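Local coordinates for protein leucine aminopeptidase 2 (Saccharomyces cerevisiae, PDB 2XQ0) that cleaves amino acids from the N termini of peptides, preferring di- and tripeptides, as a zinc aminopeptidase of the M1 family, and shows low epoxide hydrolase activity in vitro, at residues Gln134-Gly138 with Glu228-Leu232; Asp234-Glu240 with Leu288-Ser294; Ser20-Asn24 with Glu66-Asp70; Ser72-Val76 with Thr121-Thr125; Arg604-Leu608 with Gln628-Leu632. One frame throughout, in Å; residues are numbered along the deposited sequence.

Overall arrangement
The five contacts follow one another along the chain, so no loop nests in or crosses another. Interaction 3 comes first, laying residues 20-24 against edge strand 66-69 of the large N-terminal sheet. Almost at once interaction 4 opens at 72-76 and closes on the turn after strand 111-120 of the same sheet. Interaction 1 then ties the 127-130/141-144 hairpin loop to the start of helix 229-239. That helix also carries interaction 2, which binds the loop ahead of the zinc-binding helix 297-311; R231 CG and L289 CD2, 3.8 Å apart, join the two. Interaction 5 pairs the last two helices, its nearest atoms about 14 Å from those of interaction 4.

Interaction 1. Residues Gln134-Gly138 with Glu228-Leu232; sequences QTKGG and EPFRL
K136 runs against the CE2-CZ side of the F230 ring, and its side chain maps the contact atom by atom. CB comes first, pressed to 3.3 Å from F230 CE2. CG follows the same rim of the ring, 3.6 Å from F230 CZ. From there the chain bends at chi2 (-70°), and CD and CE carry the ammonium toward R231, where NZ ends 4.4 Å from R231 NH1. The two cations share an anion: R231 NH1 makes a salt bridge with D269, and K136 NZ has a long, weak ion pair with the same carboxylate. R231 NH2 also pairs with E228 OE1 at 3.5 Å. The face of the R231 guanidinium lies over F230 CZ, so F230 CZ touches both K136 and the arginine. Beside this, G137 N gives E228 OE2 a weak hydrogen bond of 3.4 Å. A water donates both to E228 OE2 and to T135 OG1, which also bonds to K139 O, and a second water, donating to E228 OE1, receives K136 N weakly. In the fold, a type I turn in the loop between the neighbouring antiparallel strands 127-130 and 141-144 meets the first turn of helix 229-239, just after strand 223-227; P229 and L232 of that turn pack on strand 215-220.

Interaction 2. Residues Asp234-Glu240 with Leu288-Ser294; sequences DCQWEFE and LLAHDRS. Unlike the reference sequence in segment 288-294: L289 (reference Ile).
The guanidinium of R293 lies flat on the W237 indole, planes 18° apart, with CZ 3.7 Å from the centroid of the six-membered ring in a cation-pi stack. The same group grips W237 O side-on, through NE at 2.9 Å and NH2 at 2.7 Å, with W237 O close to the guanidinium plane. E238 matches this from the helix side. Its OE1 takes H291 N on the syn side at 2.9 Å, while its OE2 receives A290 N at 3.1 Å and R293 N at 2.9 Å from opposite faces of the carboxylate; a water bridging to L288 O also donates to OE2. A leucine in place of R293 would probably leave W237 O without its two donors and the indole face without its cation. In the next shell, the sharp bend in chi2 (90°) turns the E238 carboxylate into the loop, L289 CD2 packs on C235 SG, and an Asx turn from D292 to S294 N shapes the loop's exit. Another water links R293 NH2 to E240 OE2. The arrangement fastens helix 229-239 to the loop leading into the HExxH helix of this M1 metallopeptidase domain, where L288 packs on V298 and I299, its side chain about 7 Å from that of E302.

Interaction 3. Residues Ser20-Asn24 with Glu66-Asp70; sequences STLSN and ELHLD
N24 pairs with strand 66-69, the outermost strand of the large sheet in the N-terminal domain, and T21 with D70 just after it, as residues 21-24 run antiparallel along the strand. The tight end is buried around D70. T21 OG1 donates to D70 OD2 over 2.4 Å, a distance so short that its exact value is doubtful, and L22 N meets D70 OD1 on the syn side at 2.8 Å in a nearly straight bond (170°). The threonine hydroxyl points opposite its own backbone N (chi1 179°), which lets it face the carboxylate and also accept S23 N and S23 OG, the former closing an ST turn. D70 OD2 takes D159 N besides, so L22 N and D159 N hold one carboxylate oxygen each. In the middle, N24 N reaches H68 O at 3.2 Å, the backbone bond between the segments, and S23 CA makes a CA-H...O contact with the same carbonyl. The other end is more open, with N24, H68 and E66 all partly exposed. Here the N24 amide continues the pairing: OD1 accepts H68 N at 2.9 Å from well above the carbonyl plane, and ND2 gives to E66 O, which lies in the amide plane, at 2.9 Å. With an alanine here, H68 N and E66 O would probably lose these mates and this end of the strand edge would be left uncovered. The amide lies almost parallel to the imidazole, planes 14° apart, with ND2 over the ring's rim. The ring is held by NE2: H68 NE2 donates to E66 OE2 at 3.0 Å.

Interaction 4. Residues Ser72-Val76 with Thr121-Thr125; sequences SYLDV and TDKCT
The type I turn T121-C124, with an ST turn on the T121 hydroxyl, closes on Y73, next to strand 74-81, inside the N-terminal domain. T121 OG1 does two jobs. It donates to Y73 O at 2.8 Å, tilted 30° from the carbonyl plane, and it accepts K123 N at 3.2 Å. Its chi1 of 73° sets the hydroxyl between backbone N and carbonyl carbon, leaving CG2 to pack along the strand, 3.7 Å from D75 N. A water donates to Y73 O as well, so the carbonyl has two partners, the hydroxyl and a water that also holds T121 N. The tyrosine ring is the main apolar surface. K123 CB sits over its face in a CH-pi contact, 3.8 Å from the centroid and 24° off the normal, and the lysine chain then runs obliquely outward, with CD 3.7 Å from Y73 CE1. K123 O comes to 3.3 Å from Y73 CD2, and T125 CG2 touches near CE2 of the ring. R93 adds a cation-pi contact to Y73 and also hydrogen-bonds S72 OG. A second water bridges S72 OG and T125 OG1; the T125 hydroxyl is held further by H150 ND1. This is a contact at the surface, at the end of a pair of neighbouring antiparallel strands: 74-81 leaves beside 111-120, with D75 bonded to the R119 backbone and L74 packed on F118 and T120, while the turn carries the chain from 111-120 onward to strand 127-130 of the smaller sheet.

Interaction 5. Residues Arg604-Leu608 with Gln628-Leu632; sequences RRLAL and QDLKL. Unlike the reference sequence in segment 628-632: K631 (reference Gly).
L630 and L608 bring together the last two helices of the C-terminal helical domain, 604-614 and 620-629, at the point where the second one ends. The apolar contacts are three. L608 CD2 lies 4.1 Å from L630 CB, the two side chains sliding past each other in opposite directions. L630 CD2 rests 4.1 Å from A607 CB, and L608 CD2 also meets L632 CD1 at 4.2 Å. L630 is buried; it also packs on Y596 and N600 of helix 589-600, so it sits between helices 604-614 and 589-600. It is the first residue to leave the helical path; a backbone bond from K631 N to Q628 O closes the last turn just before the chain swings out. The polar contact is a single weak hydrogen bond, R604 NH1 to L630 O at 3.4 Å, fairly straight at 159° and met at the guanidinium edge, in its plane. R604 reaches it because its chain is extended from CG to NE after leaving opposite the backbone N (chi1 173°). As for charge, R604 NE and K631 NZ are like charges 4.7 Å apart, which may slightly disfavour their approach. The flat faces of the guanidinium are covered from both segments: L608 CD1 of the same helix lies over one, and K631 CE crosses to the opposite one, offset toward the rim and 4.2 Å from R604 CZ.

Interaction 1. Residues Gln134-Gly138 with Glu228-Leu232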
# COMPACT_ATOMS: atom_id res chain seq x y z
N GLN A 134 -17.20 11.13 -15.50
CA GLN A 134 -15.87 11.13 -14.90
C GLN A 134 -14.99 9.95 -15.34
O GLN A 134 -13.76 10.04 -15.29
CB GLN A 134 -15.96 11.13 -13.39
CG GLN A 134 -16.38 12.44 -12.77
CD GLN A 134 -16.65 12.30 -11.29
OE1 GLN A 134 -16.00 12.93 -10.46
NE2 GLN A 134 -17.61 11.45 -10.94
N THR A 135 -15.63 8.86 -15.76
CA THR A 135 -14.91 7.65 -16.14
C THR A 135 -14.62 7.66 -17.64
O THR A 135 -15.43 8.13 -18.43
CB THR A 135 -15.70 6.37 -15.81
OG1 THR A 135 -16.89 6.32 -16.60
CG2 THR A 135 -16.05 6.33 -14.31
N LYS A 136 -13.46 7.12 -18.01
CA LYS A 136 -13.09 7.03 -19.41
C LYS A 136 -14.17 6.31 -20.21
O LYS A 136 -14.45 6.67 -21.35
CB LYS A 136 -11.76 6.29 -19.56
CG LYS A 136 -10.61 6.84 -18.73
CD LYS A 136 -10.15 8.19 -19.25
CE LYS A 136 -8.78 8.55 -18.70
NZ LYS A 136 -7.74 7.57 -19.12
N GLY A 137 -14.77 5.30 -19.59
CA GLY A 137 -15.67 4.40 -20.28
C GLY A 137 -17.15 4.76 -20.27
O GLY A 137 -17.96 4.03 -20.84
N GLY A 138 -17.51 5.87 -19.63
CA GLY A 138 -18.86 6.40 -19.76
C GLY A 138 -19.92 5.98 -18.75
O GLY A 138 -21.07 6.43 -18.82
N GLU A 228 -11.90 -1.60 -16.98
CA GLU A 228 -12.81 -1.03 -17.98
C GLU A 228 -12.48 -1.60 -19.35
O GLU A 228 -11.30 -1.75 -19.72
CB GLU A 228 -12.72 0.50 -17.96
CG GLU A 228 -13.19 1.14 -16.64
CD GLU A 228 -12.81 2.61 -16.51
OE1 GLU A 228 -11.69 2.90 -16.02
OE2 GLU A 228 -13.62 3.48 -16.91
N PRO A 229 -13.53 -1.93 -20.13
CA PRO A 229 -13.32 -2.55 -21.45
C PRO A 229 -12.22 -1.87 -22.29
O PRO A 229 -11.42 -2.58 -22.91
CB PRO A 229 -14.68 -2.42 -22.12
CG PRO A 229 -15.66 -2.44 -20.95
CD PRO A 229 -14.96 -1.71 -19.83
N PHE A 230 -12.15 -0.55 -22.29
CA PHE A 230 -11.24 0.15 -23.19
C PHE A 230 -9.78 -0.21 -22.91
O PHE A 230 -8.92 -0.14 -23.80
CB PHE A 230 -11.44 1.67 -23.15
CG PHE A 230 -10.79 2.34 -21.98
CD1 PHE A 230 -9.48 2.81 -22.07
CD2 PHE A 230 -11.47 2.51 -20.78
CE1 PHE A 230 -8.87 3.43 -20.99
CE2 PHE A 230 -10.87 3.13 -19.70
CZ PHE A 230 -9.57 3.59 -19.80
N ARG A 231 -9.51 -0.62 -21.68
CA ARG A 231 -8.15 -0.88 -21.23
C ARG A 231 -7.88 -2.37 -21.04
O ARG A 231 -6.76 -2.78 -20.73
CB ARG A 231 -7.93 -0.14 -19.90
CG ARG A 231 -6.57 -0.36 -19.26
CD ARG A 231 -6.13 0.89 -18.54
NE ARG A 231 -7.13 1.35 -17.59
CZ ARG A 231 -7.29 2.62 -17.24
NH1 ARG A 231 -6.50 3.56 -17.77
NH2 ARG A 231 -8.22 2.96 -16.37
N LEU A 232 -8.91 -3.18 -21.24
CA LEU A 232 -8.85 -4.61 -20.91
C LEU A 232 -7.70 -5.36 -21.58
O LEU A 232 -6.92 -6.04 -20.91
CB LEU A 232 -10.19 -5.29 -21.21
CG LEU A 232 -10.22 -6.79 -20.92
CD1 LEU A 232 -10.19 -7.06 -19.42
CD2 LEU A 232 -11.44 -7.43 -21.56
O HOH W 1 -16.62 3.46 -17.43
O HOH W 2 -11.17 5.92 -15.81

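Interaction 2. Residues Asp234-Glu240 with Leu288-Ser294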
# COMPACT_ATOMS: atom_id res chain seq x y z
N ASP A 234 -4.97 -4.17 -22.99
CA ASP A 234 -3.67 -3.66 -22.57
C ASP A 234 -3.27 -4.28 -21.23
O ASP A 234 -2.10 -4.63 -21.00
CB ASP A 234 -3.69 -2.14 -22.44
CG ASP A 234 -3.74 -1.42 -23.78
OD1 ASP A 234 -3.31 -2.01 -24.79
OD2 ASP A 234 -4.20 -0.26 -23.83
N CYS A 235 -4.24 -4.39 -20.32
CA CYS A 235 -3.97 -4.93 -18.99
C CYS A 235 -3.61 -6.40 -19.10
O CYS A 235 -2.69 -6.87 -18.46
CB CYS A 235 -5.20 -4.77 -18.11
SG CYS A 235 -5.50 -3.06 -17.64
N GLN A 236 -4.35 -7.13 -19.93
CA GLN A 236 -4.09 -8.56 -20.11
C GLN A 236 -2.67 -8.79 -20.59
O GLN A 236 -1.96 -9.68 -20.09
CB GLN A 236 -5.12 -9.18 -21.06
CG GLN A 236 -5.01 -10.69 -21.18
CD GLN A 236 -5.95 -11.26 -22.22
OE1 GLN A 236 -6.36 -10.57 -23.14
NE2 GLN A 236 -6.29 -12.53 -22.08
N TRP A 237 -2.24 -7.99 -21.55
CA TRP A 237 -0.90 -8.18 -22.10
C TRP A 237 0.14 -7.88 -21.02
O TRP A 237 1.16 -8.54 -20.94
CB TRP A 237 -0.67 -7.28 -23.32
CG TRP A 237 0.68 -7.50 -23.94
CD1 TRP A 237 1.01 -8.41 -24.91
CD2 TRP A 237 1.89 -6.80 -23.61
NE1 TRP A 237 2.35 -8.32 -25.20
CE2 TRP A 237 2.91 -7.33 -24.43
CE3 TRP A 237 2.21 -5.77 -22.72
CZ2 TRP A 237 4.23 -6.88 -24.37
CZ3 TRP A 237 3.52 -5.32 -22.66
CH2 TRP A 237 4.52 -5.88 -23.49
N GLU A 238 -0.13 -6.89 -20.19
CA GLU A 238 0.88 -6.44 -19.23
C GLU A 238 1.15 -7.50 -18.17
O GLU A 238 2.27 -7.61 -17.66
CB GLU A 238 0.48 -5.11 -18.58
CG GLU A 238 1.65 -4.33 -17.96
CD GLU A 238 2.31 -3.36 -18.95
OE1 GLU A 238 1.75 -3.15 -20.04
OE2 GLU A 238 3.38 -2.80 -18.63
N PHE A 239 0.15 -8.32 -17.86
CA PHE A 239 0.22 -9.23 -16.72
C PHE A 239 0.35 -10.70 -17.11
O PHE A 239 0.79 -11.52 -16.31
CB PHE A 239 -1.04 -9.10 -15.85
CG PHE A 239 -1.18 -7.76 -15.19
CD1 PHE A 239 -0.09 -7.15 -14.59
CD2 PHE A 239 -2.41 -7.13 -15.12
CE1 PHE A 239 -0.23 -5.91 -13.97
CE2 PHE A 239 -2.55 -5.91 -14.50
CZ PHE A 239 -1.45 -5.30 -13.93
N GLU A 240 -0.08 -11.02 -18.32
CA GLU A 240 -0.32 -12.44 -18.67
C GLU A 240 0.96 -13.23 -18.83
O GLU A 240 0.92 -14.46 -18.86
CB GLU A 240 -1.11 -12.57 -19.98
CG GLU A 240 -0.31 -12.17 -21.20
CD GLU A 240 -1.14 -12.13 -22.50
OE1 GLU A 240 -2.29 -12.64 -22.53
OE2 GLU A 240 -0.63 -11.58 -23.49
N LEU A 288 0.22 1.26 -13.61
CA LEU A 288 1.09 0.10 -13.69
C LEU A 288 1.27 -0.29 -15.15
O LEU A 288 2.24 -0.95 -15.51
CB LEU A 288 0.52 -1.11 -12.92
CG LEU A 288 0.58 -1.09 -11.39
CD1 LEU A 288 0.46 -2.51 -10.85
CD2 LEU A 288 1.87 -0.44 -10.92
N LEU A 289 0.32 0.11 -16.00
CA LEU A 289 0.40 -0.24 -17.40
C LEU A 289 1.34 0.69 -18.15
O LEU A 289 1.04 1.87 -18.36
CB LEU A 289 -0.98 -0.21 -18.06
CG LEU A 289 -1.68 -1.56 -17.99
CD1 LEU A 289 -2.00 -1.92 -16.55
CD2 LEU A 289 -2.93 -1.52 -18.85
N ALA A 290 2.47 0.13 -18.59
CA ALA A 290 3.49 0.89 -19.28
C ALA A 290 3.68 0.39 -20.71
O ALA A 290 4.44 0.97 -21.49
CB ALA A 290 4.79 0.82 -18.50
N HIS A 291 3.00 -0.70 -21.05
CA HIS A 291 3.07 -1.29 -22.39
C HIS A 291 4.36 -2.04 -22.68
O HIS A 291 4.56 -2.53 -23.79
CB HIS A 291 2.79 -0.24 -23.48
CG HIS A 291 1.43 0.38 -23.39
ND1 HIS A 291 1.20 1.57 -22.73
CD2 HIS A 291 0.23 -0.03 -23.84
CE1 HIS A 291 -0.08 1.87 -22.79
NE2 HIS A 291 -0.70 0.91 -23.45
N ASP A 292 5.23 -2.16 -21.68
CA ASP A 292 6.47 -2.93 -21.84
C ASP A 292 6.71 -3.91 -20.70
O ASP A 292 7.64 -4.71 -20.75
CB ASP A 292 7.67 -1.99 -21.98
CG ASP A 292 7.85 -1.11 -20.76
OD1 ASP A 292 7.11 -1.30 -19.77
OD2 ASP A 292 8.73 -0.23 -20.79
N ARG A 293 5.87 -3.82 -19.66
CA ARG A 293 5.97 -4.68 -18.48
C ARG A 293 7.04 -4.26 -17.47
O ARG A 293 7.58 -5.11 -16.76
CB ARG A 293 6.15 -6.14 -18.87
CG ARG A 293 4.96 -6.69 -19.60
CD ARG A 293 5.26 -8.01 -20.28
NE ARG A 293 4.06 -8.53 -20.94
CZ ARG A 293 4.08 -9.52 -21.82
NH1 ARG A 293 5.22 -10.08 -22.18
NH2 ARG A 293 2.94 -9.94 -22.37
N SER A 294 7.30 -2.96 -17.36
CA SER A 294 8.32 -2.42 -16.46
C SER A 294 7.94 -2.37 -14.99
O SER A 294 8.81 -2.50 -14.12
CB SER A 294 8.71 -1.00 -16.89
OG SER A 294 9.02 -0.95 -18.26
O HOH W 3 4.49 -2.59 -16.33
O HOH W 4 2.21 -12.08 -24.17

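Interaction 3. Residues Ser20-Asn24 with Glu66-Asp70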
# COMPACT_ATOMS: atom_id res chain seq x y z
N SER A 20 -6.57 1.42 18.66
CA SER A 20 -7.24 2.17 17.59
C SER A 20 -8.68 1.73 17.36
O SER A 20 -9.32 2.22 16.43
CB SER A 20 -6.48 2.03 16.26
OG SER A 20 -5.18 2.59 16.35
N THR A 21 -9.18 0.81 18.17
CA THR A 21 -10.59 0.40 18.05
C THR A 21 -11.37 0.82 19.30
O THR A 21 -10.84 0.84 20.41
CB THR A 21 -10.76 -1.11 17.82
OG1 THR A 21 -12.15 -1.43 17.73
CG2 THR A 21 -10.18 -1.90 18.96
N LEU A 22 -12.64 1.15 19.10
CA LEU A 22 -13.53 1.48 20.21
C LEU A 22 -14.35 0.24 20.58
O LEU A 22 -15.20 0.29 21.48
CB LEU A 22 -14.46 2.62 19.81
CG LEU A 22 -13.75 3.93 19.45
CD1 LEU A 22 -14.75 5.01 19.05
CD2 LEU A 22 -12.90 4.39 20.61
N SER A 23 -14.12 -0.85 19.86
CA SER A 23 -14.92 -2.06 20.05
C SER A 23 -14.44 -2.86 21.26
O SER A 23 -13.32 -2.66 21.73
CB SER A 23 -14.88 -2.94 18.79
OG SER A 23 -13.63 -3.60 18.69
N ASN A 24 -15.28 -3.75 21.78
CA ASN A 24 -14.79 -4.60 22.87
C ASN A 24 -14.51 -6.00 22.35
O ASN A 24 -15.10 -6.99 22.77
CB ASN A 24 -15.70 -4.58 24.11
CG ASN A 24 -17.15 -4.93 23.82
OD1 ASN A 24 -17.57 -5.11 22.67
ND2 ASN A 24 -17.94 -5.02 24.88
N GLU A 66 -22.57 -5.50 27.21
CA GLU A 66 -22.83 -4.76 26.00
C GLU A 66 -21.88 -5.16 24.88
O GLU A 66 -20.76 -5.59 25.14
CB GLU A 66 -22.67 -3.26 26.25
CG GLU A 66 -23.80 -2.62 27.04
CD GLU A 66 -23.49 -1.18 27.41
OE1 GLU A 66 -24.43 -0.44 27.79
OE2 GLU A 66 -22.30 -0.79 27.33
N LEU A 67 -22.37 -5.03 23.65
CA LEU A 67 -21.53 -5.10 22.45
C LEU A 67 -21.12 -3.68 22.16
O LEU A 67 -21.96 -2.79 22.20
CB LEU A 67 -22.36 -5.57 21.26
CG LEU A 67 -22.34 -6.98 20.68
CD1 LEU A 67 -20.92 -7.42 20.33
CD2 LEU A 67 -22.99 -7.96 21.63
N HIS A 68 -19.85 -3.46 21.86
CA HIS A 68 -19.37 -2.16 21.42
C HIS A 68 -18.74 -2.38 20.05
O HIS A 68 -17.79 -3.16 19.91
CB HIS A 68 -18.28 -1.64 22.35
CG HIS A 68 -18.75 -1.28 23.72
ND1 HIS A 68 -17.88 -0.93 24.73
CD2 HIS A 68 -19.99 -1.22 24.26
CE1 HIS A 68 -18.57 -0.67 25.83
NE2 HIS A 68 -19.85 -0.84 25.57
N LEU A 69 -19.27 -1.71 19.03
CA LEU A 69 -18.68 -1.80 17.69
C LEU A 69 -18.19 -0.43 17.21
O LEU A 69 -18.61 0.62 17.72
CB LEU A 69 -19.67 -2.41 16.68
CG LEU A 69 -20.23 -3.83 16.86
CD1 LEU A 69 -21.01 -4.29 15.63
CD2 LEU A 69 -19.16 -4.83 17.13
N ASP A 70 -17.28 -0.47 16.23
CA ASP A 70 -16.71 0.72 15.61
C ASP A 70 -17.68 1.17 14.52
O ASP A 70 -18.22 0.33 13.82
CB ASP A 70 -15.39 0.35 14.91
CG ASP A 70 -14.23 0.12 15.87
OD1 ASP A 70 -13.88 1.07 16.59
OD2 ASP A 70 -13.64 -0.99 15.85

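Interaction 4. Residues Ser72-Val76 with Thr121-Thr125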
# COMPACT_ATOMS: atom_id res chain seq x y z
N SER A 72 -18.03 4.88 11.76
CA SER A 72 -17.64 6.24 11.43
C SER A 72 -18.54 6.78 10.32
O SER A 72 -18.52 6.29 9.19
CB SER A 72 -16.18 6.29 10.96
OG SER A 72 -15.88 7.62 10.56
N TYR A 73 -19.33 7.79 10.66
CA TYR A 73 -20.28 8.39 9.73
C TYR A 73 -21.19 7.36 9.08
O TYR A 73 -21.49 7.44 7.89
CB TYR A 73 -19.54 9.14 8.63
CG TYR A 73 -18.53 10.16 9.11
CD1 TYR A 73 -18.93 11.26 9.86
CD2 TYR A 73 -17.19 10.04 8.78
CE1 TYR A 73 -18.00 12.20 10.28
CE2 TYR A 73 -16.26 10.96 9.20
CZ TYR A 73 -16.67 12.04 9.94
OH TYR A 73 -15.73 12.96 10.34
N LEU A 74 -21.64 6.38 9.86
CA LEU A 74 -22.69 5.48 9.37
C LEU A 74 -24.05 5.92 9.89
O LEU A 74 -24.15 6.55 10.95
CB LEU A 74 -22.45 4.03 9.77
CG LEU A 74 -21.26 3.29 9.19
CD1 LEU A 74 -21.11 1.91 9.84
CD2 LEU A 74 -21.41 3.17 7.69
N ASP A 75 -25.09 5.61 9.13
CA ASP A 75 -26.46 5.75 9.59
C ASP A 75 -26.92 4.36 10.04
O ASP A 75 -27.30 3.53 9.22
CB ASP A 75 -27.32 6.28 8.42
CG ASP A 75 -28.78 6.43 8.78
OD1 ASP A 75 -29.15 6.23 9.95
OD2 ASP A 75 -29.56 6.74 7.85
N VAL A 76 -26.85 4.08 11.34
CA VAL A 76 -27.32 2.80 11.87
C VAL A 76 -28.83 2.87 12.12
O VAL A 76 -29.31 3.73 12.86
CB VAL A 76 -26.59 2.41 13.18
CG1 VAL A 76 -27.13 1.08 13.72
CG2 VAL A 76 -25.09 2.31 12.93
N THR A 121 -23.03 7.16 4.52
CA THR A 121 -23.48 8.55 4.39
C THR A 121 -22.57 9.33 3.45
O THR A 121 -21.56 8.81 2.96
CB THR A 121 -23.58 9.28 5.76
OG1 THR A 121 -22.27 9.57 6.25
CG2 THR A 121 -24.34 8.44 6.79
N ASP A 122 -22.95 10.57 3.18
CA ASP A 122 -22.14 11.46 2.36
C ASP A 122 -20.74 11.67 2.95
O ASP A 122 -19.80 11.98 2.23
CB ASP A 122 -22.83 12.82 2.19
CG ASP A 122 -24.18 12.72 1.51
OD1 ASP A 122 -24.52 11.62 1.01
OD2 ASP A 122 -24.91 13.73 1.47
N LYS A 123 -20.60 11.50 4.27
CA LYS A 123 -19.29 11.67 4.92
C LYS A 123 -18.41 10.41 4.93
O LYS A 123 -17.29 10.41 5.47
CB LYS A 123 -19.46 12.21 6.35
CG LYS A 123 -19.95 13.64 6.43
CD LYS A 123 -19.36 14.35 7.65
CE LYS A 123 -19.94 15.74 7.86
NZ LYS A 123 -21.32 15.70 8.43
N CYS A 124 -18.93 9.33 4.34
CA CYS A 124 -18.20 8.06 4.24
C CYS A 124 -16.76 8.29 3.81
O CYS A 124 -16.51 9.00 2.85
CB CYS A 124 -18.87 7.17 3.19
SG CYS A 124 -18.12 5.52 3.05
N THR A 125 -15.80 7.70 4.52
CA THR A 125 -14.39 7.83 4.17
C THR A 125 -13.85 6.58 3.47
O THR A 125 -12.67 6.50 3.13
CB THR A 125 -13.52 8.11 5.42
OG1 THR A 125 -13.61 7.00 6.33
CG2 THR A 125 -13.97 9.40 6.12
O HOH W 5 -13.66 7.61 8.91
O HOH W 6 -20.43 5.95 5.71

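Interaction 5. Residues Arg604-Leu608 with Gln628-Leu632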
# COMPACT_ATOMS: atom_id res chain seq x y z
N ARG A 604 2.92 29.12 -9.24
CA ARG A 604 1.81 28.91 -8.32
C ARG A 604 0.48 29.29 -8.97
O ARG A 604 -0.51 28.59 -8.80
CB ARG A 604 2.03 29.67 -7.01
CG ARG A 604 0.83 29.61 -6.08
CD ARG A 604 1.20 30.00 -4.67
NE ARG A 604 0.03 30.04 -3.80
CZ ARG A 604 -0.49 28.99 -3.19
NH1 ARG A 604 -1.57 29.13 -2.43
NH2 ARG A 604 0.06 27.79 -3.36
N ARG A 605 0.49 30.40 -9.72
CA ARG A 605 -0.69 30.86 -10.46
C ARG A 605 -1.23 29.77 -11.37
O ARG A 605 -2.40 29.78 -11.77
CB ARG A 605 -0.33 32.11 -11.28
CG ARG A 605 -1.49 32.70 -12.05
CD ARG A 605 -2.63 33.08 -11.12
NE ARG A 605 -3.77 33.65 -11.83
CZ ARG A 605 -4.81 32.95 -12.27
NH1 ARG A 605 -4.85 31.63 -12.08
NH2 ARG A 605 -5.80 33.55 -12.90
N LEU A 606 -0.37 28.82 -11.70
CA LEU A 606 -0.72 27.69 -12.56
C LEU A 606 -1.04 26.45 -11.74
O LEU A 606 -1.86 25.63 -12.14
CB LEU A 606 0.41 27.40 -13.54
CG LEU A 606 0.34 26.10 -14.36
CD1 LEU A 606 -1.00 25.99 -15.10
CD2 LEU A 606 1.53 25.99 -15.32
N ALA A 607 -0.38 26.31 -10.59
CA ALA A 607 -0.58 25.13 -9.75
C ALA A 607 -1.96 25.14 -9.10
O ALA A 607 -2.67 24.13 -9.09
CB ALA A 607 0.51 25.03 -8.69
N LEU A 608 -2.35 26.31 -8.58
CA LEU A 608 -3.67 26.47 -7.98
C LEU A 608 -4.78 26.50 -9.03
O LEU A 608 -5.91 26.09 -8.77
CB LEU A 608 -3.72 27.74 -7.13
CG LEU A 608 -3.24 27.62 -5.69
CD1 LEU A 608 -3.20 29.00 -5.06
CD2 LEU A 608 -4.14 26.68 -4.90
N GLN A 628 -3.90 20.87 1.30
CA GLN A 628 -3.05 21.50 2.31
C GLN A 628 -1.60 21.65 1.86
O GLN A 628 -0.88 22.51 2.35
CB GLN A 628 -3.11 20.72 3.62
CG GLN A 628 -2.28 19.46 3.63
CD GLN A 628 -2.74 18.51 4.70
OE1 GLN A 628 -3.84 18.63 5.23
NE2 GLN A 628 -1.89 17.54 5.03
N ASP A 629 -1.17 20.80 0.93
CA ASP A 629 0.13 20.98 0.30
C ASP A 629 0.16 22.34 -0.37
O ASP A 629 1.17 23.04 -0.33
CB ASP A 629 0.40 19.88 -0.73
CG ASP A 629 0.93 18.60 -0.11
OD1 ASP A 629 1.10 18.56 1.13
OD2 ASP A 629 1.17 17.62 -0.85
N LEU A 630 -0.95 22.72 -1.00
CA LEU A 630 -1.05 24.01 -1.68
C LEU A 630 -1.54 25.12 -0.75
O LEU A 630 -2.19 26.07 -1.19
CB LEU A 630 -1.98 23.89 -2.90
CG LEU A 630 -1.46 23.17 -4.15
CD1 LEU A 630 -2.60 22.85 -5.10
CD2 LEU A 630 -0.39 24.01 -4.86
N LYS A 631 -1.22 25.00 0.53
CA LYS A 631 -1.63 25.98 1.54
C LYS A 631 -3.13 26.28 1.51
O LYS A 631 -3.54 27.36 1.09
CB LYS A 631 -0.82 27.28 1.41
CG LYS A 631 0.54 27.25 2.10
CD LYS A 631 1.25 28.59 1.99
CE LYS A 631 1.48 28.97 0.54
NZ LYS A 631 2.14 30.30 0.40
N LEU A 632 -3.93 25.33 1.96
CA LEU A 632 -5.38 25.51 2.04
C LEU A 632 -5.95 24.81 3.27
O LEU A 632 -5.38 23.84 3.76
CB LEU A 632 -6.06 24.99 0.77
CG LEU A 632 -5.73 25.69 -0.54
CD1 LEU A 632 -6.27 24.91 -1.73
CD2 LEU A 632 -6.26 27.11 -0.54